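Local coordinates for probable transcriptional regulator, ArsR family protein (Rhodococcus sp. RHA1, PDB 3F6O) that probably binds DNA as a dimeric, winged helix-turn-helix transcriptional regulator, at residues R20-G25 against K39-A44; A32-L37 against P46-H51; F12-D17 against E56-I61. All blocks are in the same frame, centred on the assembly; numbering follows the deposited sequence.

All three contacts lie within the winged helix-turn-helix fold of the ArsR family. Interactions 1 and 2, whose centres are about 7 Å apart, interlock along the chain and in space: Phe48 CE1 lies 3.6 Å from Phe41 CD2 and 3.7 Å from Val23 CG2, so one ring serves both. Interaction 3, with its centre about 13 Å from that of interaction 1 and 14 Å from that of interaction 2, lies at the C-terminal end of helix 45-57, where Trp60 meets helix 5-15. Arg20 NE, 2.8 Å from Ala14 O, and Arg21 NH1, 2.9 Å from Leu15 O, tie interaction 3 to interaction 1 by hydrogen bonds. Segments 20-25 and 12-17 also touch the second subunit, the former through Arg21 and Leu24.

Interaction 1 (R20-G25 against K39-A44); sequences RRAVLG and KPFDMA
The turn of the helix-turn-helix motif, running from helix 34-38 to helix 45-57, meets helix 18-28 through a single aromatic ring, that of Phe41, which touches Ala22 and Val23. The backbones themselves stay well apart: the nearest pair of CA atoms, Ala22 and Pro40, is separated by 9.3 Å, so the ring has to bridge the gap. It does so with its far end, where CZ and the two CE atoms make all the contacts within 4.2 Å. Phe41 CG stands beside its own backbone N and anti to the carbonyl carbon (chi1 -54°), and the CA-CB bond points toward the helix.

The two helix residues meet this end differently. Ala22 CB lies in the plane of the ring, at its edge, 3.6 Å from Phe41 CZ; the same methyl is 4.0 Å from Phe41 CE1, so it is offset to the CE1 side of the ring end. Val23 uses its CG2 branch, which comes at a slant to the other corner, 4.0 Å from Phe41 CE2. No hydrogen bond crosses between the segments, and the joined surface is small, 105 Å², as expected where one ring does nearly all the work.

Thr19, also on helix 18-28, touches both Phe41 and Met43, extending the seam toward the start of that helix. On the helix side, Val23 packs in addition on Leu55 of helix 45-57. The hydrogen bond from Gly25 N to Arg21 O, at 2.9 Å, spans the turn holding Ala22 and Val23. Within the loop, a weak hydrogen bond runs from Met43 N to Phe41 O, and one face of the Phe41 ring is occupied by the residue just before it: Pro40 CB lies 4.0 Å above the ring plane, over its centre.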
loop_
_atom_site.group_PDB
_atom_site.type_symbol
_atom_site.label_atom_id
_atom_site.label_comp_id
_atom_site.label_asym_id
_atom_site.label_seq_id
_atom_site.Cartn_x
_atom_site.Cartn_y
_atom_site.Cartn_z
ATOM N N ARG A 20 -4.252 3.139 -11.223
ATOM C CA ARG A 20 -2.999 3.759 -10.813
ATOM C C ARG A 20 -1.849 2.765 -10.845
ATOM O O ARG A 20 -0.767 3.104 -11.307
ATOM C CB ARG A 20 -3.141 4.424 -9.443
ATOM C CG ARG A 20 -4.103 5.612 -9.492
ATOM C CD ARG A 20 -3.980 6.457 -8.235
ATOM N NE ARG A 20 -4.497 5.855 -6.988
ATOM C CZ ARG A 20 -5.690 6.103 -6.434
ATOM N NH1 ARG A 20 -6.602 6.836 -7.084
ATOM N NH2 ARG A 20 -5.999 5.592 -5.230
ATOM N N ARG A 21 -2.069 1.535 -10.357
ATOM C CA ARG A 21 -1.005 0.511 -10.437
ATOM C C ARG A 21 -0.632 0.229 -11.895
ATOM O O ARG A 21 0.558 0.082 -12.206
ATOM C CB ARG A 21 -1.378 -0.790 -9.706
ATOM C CG ARG A 21 -1.422 -0.667 -8.166
ATOM C CD ARG A 21 -1.473 -2.048 -7.477
ATOM N NE ARG A 21 -2.480 -2.926 -8.094
ATOM C CZ ARG A 21 -3.756 -2.943 -7.744
ATOM N NH1 ARG A 21 -4.175 -2.159 -6.756
ATOM N NH2 ARG A 21 -4.619 -3.765 -8.350
ATOM N N ALA A 22 -1.631 0.193 -12.788
ATOM C CA ALA A 22 -1.384 -0.034 -14.229
ATOM C C ALA A 22 -0.574 1.084 -14.893
ATOM O O ALA A 22 0.316 0.861 -15.754
ATOM C CB ALA A 22 -2.707 -0.224 -14.969
ATOM N N VAL A 23 -0.919 2.308 -14.534
ATOM C CA VAL A 23 -0.173 3.476 -15.013
ATOM C C VAL A 23 1.257 3.413 -14.531
ATOM O O VAL A 23 2.168 3.689 -15.310
ATOM C CB VAL A 23 -0.831 4.767 -14.532
ATOM C CG1 VAL A 23 0.102 5.977 -14.743
ATOM C CG2 VAL A 23 -2.223 4.994 -15.220
ATOM N N LEU A 24 1.468 3.100 -13.254
ATOM C CA LEU A 24 2.833 2.986 -12.735
ATOM C C LEU A 24 3.617 1.869 -13.471
ATOM O O LEU A 24 4.796 2.029 -13.766
ATOM C CB LEU A 24 2.852 2.758 -11.227
ATOM C CG LEU A 24 2.432 3.972 -10.391
ATOM C CD1 LEU A 24 2.350 3.568 -8.914
ATOM C CD2 LEU A 24 3.398 5.168 -10.646
ATOM N N GLY A 25 2.934 0.768 -13.771
ATOM C CA GLY A 25 3.530 -0.348 -14.538
ATOM C C GLY A 25 4.014 0.137 -15.892
ATOM O O GLY A 25 5.121 -0.177 -16.307
ATOM N N LYS A 39 -5.232 5.658 -22.858
ATOM C CA LYS A 39 -5.797 4.746 -23.887
ATOM C C LYS A 39 -6.391 3.398 -23.378
ATOM O O LYS A 39 -7.481 3.017 -23.798
ATOM C CB LYS A 39 -4.807 4.545 -25.055
ATOM C CG LYS A 39 -4.536 5.815 -25.859
ATOM C CD LYS A 39 -3.738 5.510 -27.118
ATOM C CE LYS A 39 -3.488 6.761 -27.925
ATOM N NZ LYS A 39 -2.967 6.384 -29.281
ATOM N N PRO A 40 -5.699 2.678 -22.467
ATOM C CA PRO A 40 -6.257 1.385 -22.027
ATOM C C PRO A 40 -7.551 1.459 -21.190
ATOM O O PRO A 40 -8.158 0.436 -20.914
ATOM C CB PRO A 40 -5.118 0.779 -21.170
ATOM C CG PRO A 40 -3.906 1.571 -21.508
ATOM C CD PRO A 40 -4.386 2.938 -21.842
ATOM N N PHE A 41 -7.965 2.648 -20.782
ATOM C CA PHE A 41 -8.976 2.755 -19.730
ATOM C C PHE A 41 -10.293 3.304 -20.251
ATOM O O PHE A 41 -10.300 4.259 -21.030
ATOM C CB PHE A 41 -8.420 3.566 -18.541
ATOM C CG PHE A 41 -7.110 3.021 -18.022
ATOM C CD1 PHE A 41 -7.068 1.809 -17.333
ATOM C CD2 PHE A 41 -5.914 3.708 -18.244
ATOM C CE1 PHE A 41 -5.843 1.280 -16.881
ATOM C CE2 PHE A 41 -4.706 3.186 -17.796
ATOM C CZ PHE A 41 -4.684 1.969 -17.112
ATOM N N ASP A 42 -11.404 2.665 -19.874
ATOM C CA ASP A 42 -12.722 3.189 -20.259
ATOM C C ASP A 42 -13.266 4.031 -19.141
ATOM O O ASP A 42 -14.052 3.551 -18.300
ATOM C CB ASP A 42 -13.718 2.076 -20.573
ATOM C CG ASP A 42 -13.150 1.053 -21.490
ATOM O OD1 ASP A 42 -12.794 1.418 -22.639
ATOM O OD2 ASP A 42 -13.046 -0.116 -21.043
ATOM N N MET A 43 -12.775 5.262 -19.095
ATOM C CA MET A 43 -13.278 6.293 -18.215
ATOM C C MET A 43 -13.063 7.578 -18.954
ATOM O O MET A 43 -12.248 7.652 -19.875
ATOM C CB MET A 43 -12.575 6.300 -16.843
ATOM C CG MET A 43 -11.059 6.559 -16.838
ATOM S SD MET A 43 -10.345 6.421 -15.171
ATOM C CE MET A 43 -10.300 4.643 -14.927
ATOM N N ALA A 44 -13.829 8.578 -18.569
ATOM C CA ALA A 44 -13.721 9.894 -19.137
ATOM C C ALA A 44 -12.412 10.517 -18.651
ATOM O O ALA A 44 -11.897 10.175 -17.572
ATOM C CB ALA A 44 -14.928 10.730 -18.722
#

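Interaction 2 (A32-L37 against P46-H51); sequences ATVSEL and PSFMKH
Val34, in the first turn of helix 34-38, and Met49, on helix 45-57, bring the two backbones closest, with 8.3 Å between their CA atoms; side chains fill that separation. These are the two helices of the helix-turn-helix, the second of which is the recognition helix in ArsR relatives.

Phe48 is the main filler. Its CG is anti to the backbone N (chi1 -173°) and its CA-CB bond points toward helix 34-38. The end of the ring meets the Leu37 backbone: Phe48 CZ lies 3.6 Å from Leu37 C and 3.8 Å from Leu37 CB, and Phe48 CE2 comes 3.9 Å from Val34 O; Leu37 C and Val34 O both approach the ring at a slant. The Val34 side chain and the ring run alongside in opposite senses, with Val34 CG1 4.1 Å from Phe48 CE2.

The same CG1 methyl is shared with Met49. The methionine chain bends at chi2 (-50°) and chi3 (-55°), which folds SD back to 3.7 Å from Val34 CG1, the two side chains crossing at about a right angle. An alanine in place of Phe48 would probably open a gap beside Leu37 and Val34, leaving the two helices joined here by little more than the Val34-Met49 contact.

Thr33 and Glu36 fix the start of helix 34-38 with a capping box: Glu36 N donates to Thr33 OG1 at 3.2 Å, and the return bond, from Thr33 N to Glu36 OE1, is weak. Glu36 OE2 is salt-bridged to Arg26 of helix 18-28. Helix 34-38 packs on strand 69-74 of the wing through Val34 and Leu37, which both touch Cys72, and on helix 18-28 through Leu37, while Phe48 reaches Val23 of helix 18-28.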
loop_
_atom_site.group_PDB
_atom_site.type_symbol
_atom_site.label_atom_id
_atom_site.label_comp_id
_atom_site.label_asym_id
_atom_site.label_seq_id
_atom_site.Cartn_x
_atom_site.Cartn_y
_atom_site.Cartn_z
ATOM N N ALA A 32 5.816 8.953 -20.684
ATOM C CA ALA A 32 4.656 8.919 -21.571
ATOM C C ALA A 32 3.814 10.167 -21.352
ATOM O O ALA A 32 3.911 10.820 -20.305
ATOM C CB ALA A 32 3.817 7.641 -21.292
ATOM N N THR A 33 2.990 10.512 -22.334
ATOM C CA THR A 33 2.020 11.586 -22.182
ATOM C C THR A 33 0.742 11.039 -21.523
ATOM O O THR A 33 0.490 9.840 -21.556
ATOM C CB THR A 33 1.619 12.206 -23.534
ATOM O OG1 THR A 33 0.919 11.232 -24.321
ATOM C CG2 THR A 33 2.848 12.706 -24.289
ATOM N N VAL A 34 -0.042 11.917 -20.915
ATOM C CA VAL A 34 -1.350 11.531 -20.373
ATOM C C VAL A 34 -2.239 10.840 -21.427
ATOM O O VAL A 34 -2.889 9.837 -21.130
ATOM C CB VAL A 34 -2.069 12.761 -19.742
ATOM C CG1 VAL A 34 -3.569 12.472 -19.492
ATOM C CG2 VAL A 34 -1.356 13.196 -18.454
ATOM N N SER A 35 -2.255 11.356 -22.666
ATOM C CA SER A 35 -3.170 10.811 -23.683
ATOM C C SER A 35 -2.788 9.375 -24.015
ATOM O O SER A 35 -3.630 8.512 -24.217
ATOM C CB SER A 35 -3.197 11.693 -24.925
ATOM O OG SER A 35 -2.162 11.293 -25.800
ATOM N N GLU A 36 -1.494 9.109 -24.009
ATOM C CA GLU A 36 -0.969 7.779 -24.190
ATOM C C GLU A 36 -1.372 6.857 -23.022
ATOM O O GLU A 36 -1.877 5.737 -23.239
ATOM C CB GLU A 36 0.536 7.950 -24.281
ATOM C CG GLU A 36 1.281 6.826 -24.733
ATOM C CD GLU A 36 2.777 7.140 -24.851
ATOM O OE1 GLU A 36 3.234 8.356 -24.912
ATOM O OE2 GLU A 36 3.486 6.122 -24.900
ATOM N N LEU A 37 -1.183 7.345 -21.789
ATOM C CA LEU A 37 -1.503 6.586 -20.576
ATOM C C LEU A 37 -2.983 6.260 -20.434
ATOM O O LEU A 37 -3.325 5.200 -19.924
ATOM C CB LEU A 37 -0.991 7.311 -19.311
ATOM C CG LEU A 37 0.527 7.496 -19.199
ATOM C CD1 LEU A 37 0.895 8.456 -18.026
ATOM C CD2 LEU A 37 1.240 6.124 -19.036
ATOM N N PRO A 46 -11.607 13.410 -17.318
ATOM C CA PRO A 46 -11.632 13.969 -15.948
ATOM C C PRO A 46 -11.414 12.915 -14.861
ATOM O O PRO A 46 -10.655 13.155 -13.900
ATOM C CB PRO A 46 -13.052 14.544 -15.834
ATOM C CG PRO A 46 -13.381 14.952 -17.251
ATOM C CD PRO A 46 -12.830 13.787 -18.063
ATOM N N SER A 47 -12.058 11.764 -15.007
ATOM C CA SER A 47 -11.879 10.667 -14.055
ATOM C C SER A 47 -10.446 10.132 -14.083
ATOM O O SER A 47 -9.879 9.810 -13.038
ATOM C CB SER A 47 -12.859 9.529 -14.314
ATOM O OG SER A 47 -14.194 10.008 -14.201
ATOM N N PHE A 48 -9.867 10.069 -15.275
ATOM C CA PHE A 48 -8.471 9.630 -15.404
ATOM C C PHE A 48 -7.507 10.638 -14.791
ATOM O O PHE A 48 -6.554 10.257 -14.113
ATOM C CB PHE A 48 -8.086 9.344 -16.849
ATOM C CG PHE A 48 -6.699 8.717 -16.989
ATOM C CD1 PHE A 48 -6.455 7.406 -16.561
ATOM C CD2 PHE A 48 -5.654 9.449 -17.528
ATOM C CE1 PHE A 48 -5.150 6.817 -16.691
ATOM C CE2 PHE A 48 -4.360 8.883 -17.660
ATOM C CZ PHE A 48 -4.126 7.559 -17.247
ATOM N N MET A 49 -7.777 11.918 -15.019
ATOM C CA MET A 49 -6.985 12.988 -14.427
ATOM C C MET A 49 -6.949 12.945 -12.897
ATOM O O MET A 49 -5.960 13.321 -12.295
ATOM C CB MET A 49 -7.423 14.360 -14.962
ATOM C CG MET A 49 -7.026 14.639 -16.442
ATOM S SD MET A 49 -5.293 14.325 -16.852
ATOM C CE MET A 49 -4.451 15.319 -15.639
ATOM N N LYS A 50 -8.022 12.472 -12.276
ATOM C CA LYS A 50 -8.033 12.268 -10.817
ATOM C C LYS A 50 -6.949 11.275 -10.386
ATOM O O LYS A 50 -6.261 11.485 -9.389
ATOM C CB LYS A 50 -9.413 11.793 -10.358
ATOM C CG LYS A 50 -10.298 12.924 -9.915
ATOM C CD LYS A 50 -11.723 12.731 -10.364
ATOM C CE LYS A 50 -12.510 11.810 -9.486
ATOM N NZ LYS A 50 -13.964 12.046 -9.811
ATOM N N HIS A 51 -6.772 10.226 -11.170
ATOM C CA HIS A 51 -5.696 9.255 -10.895
ATOM C C HIS A 51 -4.296 9.827 -11.125
ATOM O O HIS A 51 -3.396 9.657 -10.307
ATOM C CB HIS A 51 -5.904 7.982 -11.712
ATOM C CG HIS A 51 -7.141 7.240 -11.336
ATOM N ND1 HIS A 51 -7.386 6.837 -10.045
ATOM C CD2 HIS A 51 -8.211 6.843 -12.065
ATOM C CE1 HIS A 51 -8.553 6.212 -9.993
ATOM N NE2 HIS A 51 -9.073 6.201 -11.208
#

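Interaction 3 (F12-D17 against E56-I61); sequences FQALAD and EDSGWI
Trp60, just past helix 45-57, the probable recognition helix of this winged helix-turn-helix fold, as in ArsR relatives, receives Ala14 and Leu15 from helix 5-15. Leu15 crosses the indole at about a right angle: its CD2 methyl lies over one face of the six-membered ring, 4.1 Å from the centroid and 25° off the normal, a CH-pi contact, while Leu15 CD1 reaches Trp60 CZ2 at 3.6 Å. Ala14 CB approaches the pyrrole end at a slant, 3.5 Å from Trp60 CD1, and is equally close to Ser58 OG.

Further out, polar bonds set these groups. Trp60 NE1 is hydrogen-bonded to Ile11 O, which fixes how the indole is turned against helix 5-15, and Ser58 OG is hydrogen-bonded to Phe54 O, one helical turn back. Phe79 of helix 77-94 meets the indole edge-to-face. Leu15 also packs on Phe12 of the second subunit, placing the contact beside the dimer interface.

The bend from helix 45-57 to Trp60 is a Schellman motif: Gly59 has a positive phi of 91°, where a CB would be jammed against the carbonyl O of Ser58, and two bonds run back into the last helical turn, one of them from Gly59 N to Glu56 O at 3.0 Å.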
loop_
_atom_site.group_PDB
_atom_site.type_symbol
_atom_site.label_atom_id
_atom_site.label_comp_id
_atom_site.label_asym_id
_atom_site.label_seq_id
_atom_site.Cartn_x
_atom_site.Cartn_y
_atom_site.Cartn_z
ATOM N N PHE A 12 0.661 4.492 0.049
ATOM C CA PHE A 12 -0.088 3.253 -0.026
ATOM C C PHE A 12 -1.501 3.443 -0.605
ATOM O O PHE A 12 -1.948 2.613 -1.378
ATOM C CB PHE A 12 -0.142 2.580 1.338
ATOM C CG PHE A 12 1.132 1.930 1.738
ATOM C CD1 PHE A 12 1.686 0.917 0.957
ATOM C CD2 PHE A 12 1.740 2.270 2.930
ATOM C CE1 PHE A 12 2.867 0.302 1.363
ATOM C CE2 PHE A 12 2.922 1.641 3.350
ATOM C CZ PHE A 12 3.480 0.658 2.559
ATOM N N GLN A 13 -2.183 4.548 -0.285
ATOM C CA GLN A 13 -3.500 4.801 -0.891
ATOM C C GLN A 13 -3.438 4.860 -2.423
ATOM O O GLN A 13 -4.369 4.421 -3.123
ATOM C CB GLN A 13 -4.103 6.105 -0.334
ATOM C CG GLN A 13 -5.529 6.365 -0.798
ATOM C CD GLN A 13 -6.520 5.367 -0.263
ATOM O OE1 GLN A 13 -6.799 5.342 0.928
ATOM N NE2 GLN A 13 -7.076 4.533 -1.149
ATOM N N ALA A 14 -2.337 5.401 -2.939
ATOM C CA ALA A 14 -2.145 5.506 -4.373
ATOM C C ALA A 14 -2.132 4.120 -5.004
ATOM O O ALA A 14 -2.723 3.919 -6.062
ATOM C CB ALA A 14 -0.878 6.280 -4.705
ATOM N N LEU A 15 -1.475 3.173 -4.343
ATOM C CA LEU A 15 -1.375 1.796 -4.847
ATOM C C LEU A 15 -2.656 0.956 -4.696
ATOM O O LEU A 15 -2.744 -0.149 -5.250
ATOM C CB LEU A 15 -0.204 1.062 -4.154
ATOM C CG LEU A 15 1.190 1.610 -4.403
ATOM C CD1 LEU A 15 2.281 0.727 -3.743
ATOM C CD2 LEU A 15 1.463 1.788 -5.893
ATOM N N ALA A 16 -3.645 1.466 -3.951
ATOM C CA ALA A 16 -4.888 0.719 -3.726
ATOM C C ALA A 16 -5.785 0.633 -4.972
ATOM O O ALA A 16 -6.701 -0.187 -5.025
ATOM C CB ALA A 16 -5.644 1.321 -2.538
ATOM N N ASP A 17 -5.531 1.475 -5.968
ATOM C CA ASP A 17 -6.338 1.531 -7.199
ATOM C C ASP A 17 -5.650 0.812 -8.360
ATOM O O ASP A 17 -4.454 1.041 -8.635
ATOM C CB ASP A 17 -6.627 2.991 -7.565
ATOM C CG ASP A 17 -7.502 3.129 -8.787
ATOM O OD1 ASP A 17 -8.734 3.062 -8.641
ATOM O OD2 ASP A 17 -6.970 3.308 -9.909
ATOM N N GLU A 56 0.657 12.128 -8.721
ATOM C CA GLU A 56 1.617 13.213 -8.584
ATOM C C GLU A 56 1.648 13.728 -7.133
ATOM O O GLU A 56 2.719 13.878 -6.556
ATOM C CB GLU A 56 1.373 14.347 -9.591
ATOM C CG GLU A 56 2.616 15.303 -9.619
ATOM C CD GLU A 56 2.708 16.233 -10.835
ATOM O OE1 GLU A 56 1.678 16.439 -11.539
ATOM O OE2 GLU A 56 3.841 16.772 -11.059
ATOM N N ASP A 57 0.479 13.953 -6.554
ATOM C CA ASP A 57 0.396 14.476 -5.189
ATOM C C ASP A 57 1.036 13.553 -4.173
ATOM O O ASP A 57 1.656 14.014 -3.237
ATOM C CB ASP A 57 -1.050 14.770 -4.788
ATOM C CG ASP A 57 -1.602 15.993 -5.486
ATOM O OD1 ASP A 57 -0.815 16.827 -5.987
ATOM O OD2 ASP A 57 -2.839 16.114 -5.540
ATOM N N SER A 58 0.878 12.242 -4.358
ATOM C CA SER A 58 1.493 11.276 -3.463
ATOM C C SER A 58 2.988 10.991 -3.760
ATOM O O SER A 58 3.637 10.217 -3.031
ATOM C CB SER A 58 0.660 9.985 -3.444
ATOM O OG SER A 58 0.565 9.428 -4.746
ATOM N N GLY A 59 3.546 11.614 -4.796
ATOM C CA GLY A 59 4.993 11.508 -5.089
ATOM C C GLY A 59 5.415 10.376 -6.023
ATOM O O GLY A 59 6.601 10.192 -6.269
ATOM N N TRP A 60 4.449 9.595 -6.531
ATOM C CA TRP A 60 4.754 8.433 -7.408
ATOM C C TRP A 60 5.199 8.844 -8.818
ATOM O O TRP A 60 5.947 8.113 -9.463
ATOM C CB TRP A 60 3.527 7.489 -7.517
ATOM C CG TRP A 60 3.390 6.568 -6.351
ATOM C CD1 TRP A 60 2.528 6.688 -5.310
ATOM C CD2 TRP A 60 4.187 5.405 -6.085
ATOM N NE1 TRP A 60 2.716 5.639 -4.412
ATOM C CE2 TRP A 60 3.738 4.853 -4.870
ATOM C CE3 TRP A 60 5.233 4.767 -6.774
ATOM C CZ2 TRP A 60 4.289 3.681 -4.326
ATOM C CZ3 TRP A 60 5.768 3.602 -6.230
ATOM C CH2 TRP A 60 5.316 3.095 -5.014
ATOM N N ILE A 61 4.702 9.978 -9.317
ATOM C CA ILE A 61 5.073 10.463 -10.652
ATOM C C ILE A 61 5.345 11.969 -10.617
ATOM O O ILE A 61 4.939 12.652 -9.674
ATOM C CB ILE A 61 4.008 10.153 -11.781
ATOM C CG1 ILE A 61 2.779 11.077 -11.632
ATOM C CG2 ILE A 61 3.653 8.642 -11.811
ATOM C CD1 ILE A 61 1.649 10.906 -12.681
#